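Local structure of hydrazine synthase alpha subunit (Candidatus Kuenenia stuttgartiensis, 5C2V) at residues Val175-Glu178 with Pro182-Tyr185. The protein condenses hydroxylamine, made in the gamma subunit of the hydrazine synthase complex, with ammonia to give hydrazine, and carries two heme c groups. Numbering follows the deposited sequence.
Sequences VMDE and PYAY
Val175 lies against the backbone of Tyr183 and Ala184, and both of its methyl groups take part. CG1 meets the peptide nitrogen, at 3.6 Å from Ala184 N. CG2, anti to the backbone N of Val175, reaches the methyl of Ala184 instead, with CG2 and Ala184 CB 4.0 Å apart. The two methyl groups thus meet Ala184 at its backbone nitrogen and at its CB, and the second pair is apolar.

Asp177 follows two residues on. Its CB points toward the other segment and lies 3.3 Å from Tyr183 O. With chi1 at 65°, the carboxylate sits beside that carbonyl, Asp177 CG being 3.6 Å from Tyr183 O. OD1 turns back to the linker and accepts a hydrogen bond from Asn181 N and a weak one from Phe179 N. It therefore ties the turn between the two segments to its start. The weak bond from Phe179 N is the one that defines an Asx turn.

The backbones add little polar contact of their own. Val175 O approaches Pro182 CA at 3.4 Å in a CA-H...O contact. It is also near Tyr183 N, but the angle is poor for a hydrogen bond.

The Tyr183 ring stacks on His51, and Asp177 O accepts a hydrogen bond from Gln501 NE2. The loop doubles back on itself between strands 154-171 and 186-191, which pair antiparallel in a sheet of the N-terminal domain, the domain that includes the six-bladed beta-propeller.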
loop_
_atom_site.group_PDB
_atom_site.type_symbol
_atom_site.label_atom_id
_atom_site.label_comp_id
_atom_site.label_asym_id
_atom_site.label_seq_id
_atom_site.Cartn_x
_atom_site.Cartn_y
_atom_site.Cartn_z
ATOM N N VAL D 175 29.519 4.913 12.657
ATOM C CA VAL D 175 28.118 4.918 13.050
ATOM C C VAL D 175 27.231 4.351 11.938
ATOM O O VAL D 175 27.513 4.530 10.752
ATOM C CB VAL D 175 27.657 6.351 13.427
ATOM C CG1 VAL D 175 27.710 7.274 12.220
ATOM C CG2 VAL D 175 26.266 6.336 14.031
ATOM N N MET D 176 26.173 3.649 12.331
ATOM C CA MET D 176 25.233 3.071 11.376
ATOM C C MET D 176 23.822 3.601 11.604
ATOM O O MET D 176 23.380 3.731 12.745
ATOM C CB MET D 176 25.233 1.543 11.477
ATOM C CG MET D 176 26.174 0.840 10.512
ATOM S SD MET D 176 26.239 -0.939 10.804
ATOM C CE MET D 176 27.206 -1.485 9.399
ATOM N N ASP D 177 23.114 3.903 10.519
ATOM C CA ASP D 177 21.713 4.290 10.633
ATOM C C ASP D 177 20.834 3.047 10.730
ATOM O O ASP D 177 21.333 1.936 10.912
ATOM C CB ASP D 177 21.275 5.188 9.462
ATOM C CG ASP D 177 21.299 4.480 8.110
ATOM O OD1 ASP D 177 21.567 3.263 8.043
ATOM O OD2 ASP D 177 21.031 5.159 7.096
ATOM N N GLU D 178 19.527 3.238 10.612
ATOM C CA GLU D 178 18.579 2.141 10.753
ATOM C C GLU D 178 18.565 1.223 9.527
ATOM O O GLU D 178 18.044 0.110 9.582
ATOM C CB GLU D 178 17.185 2.704 11.035
ATOM C CG GLU D 178 17.111 3.450 12.365
ATOM C CD GLU D 178 15.876 4.320 12.496
ATOM O OE1 GLU D 178 15.650 5.173 11.615
ATOM O OE2 GLU D 178 15.134 4.155 13.488
ATOM N N PRO D 182 26.641 3.304 6.491
ATOM C CA PRO D 182 27.681 3.756 7.419
ATOM C C PRO D 182 27.673 5.268 7.638
ATOM O O PRO D 182 28.727 5.904 7.580
ATOM C CB PRO D 182 28.967 3.321 6.718
ATOM C CG PRO D 182 28.629 3.434 5.261
ATOM C CD PRO D 182 27.170 3.052 5.138
ATOM N N TYR D 183 26.493 5.830 7.882
ATOM C CA TYR D 183 26.361 7.220 8.299
ATOM C C TYR D 183 25.042 7.442 9.035
ATOM O O TYR D 183 24.035 6.823 8.696
ATOM C CB TYR D 183 26.455 8.153 7.087
ATOM C CG TYR D 183 25.564 7.753 5.930
ATOM C CD1 TYR D 183 24.269 8.246 5.820
ATOM C CD2 TYR D 183 26.020 6.885 4.943
ATOM C CE1 TYR D 183 23.453 7.883 4.763
ATOM C CE2 TYR D 183 25.211 6.518 3.882
ATOM C CZ TYR D 183 23.929 7.020 3.798
ATOM O OH TYR D 183 23.119 6.657 2.744
ATOM N N ALA D 184 25.038 8.319 10.034
ATOM C CA ALA D 184 23.779 8.845 10.551
ATOM C C ALA D 184 23.879 10.356 10.738
ATOM O O ALA D 184 24.579 10.835 11.629
ATOM C CB ALA D 184 23.410 8.165 11.860
ATOM N N TYR D 185 23.160 11.097 9.903
ATOM C CA TYR D 185 23.181 12.555 9.952
ATOM C C TYR D 185 22.208 13.162 10.957
ATOM O O TYR D 185 21.188 12.563 11.301
ATOM C CB TYR D 185 22.921 13.130 8.562
ATOM C CG TYR D 185 24.137 13.055 7.670
ATOM C CD1 TYR D 185 24.403 11.918 6.921
ATOM C CD2 TYR D 185 25.032 14.114 7.597
ATOM C CE1 TYR D 185 25.519 11.843 6.114
ATOM C CE2 TYR D 185 26.151 14.047 6.791
ATOM C CZ TYR D 185 26.391 12.910 6.051
ATOM O OH TYR D 185 27.503 12.838 5.246
#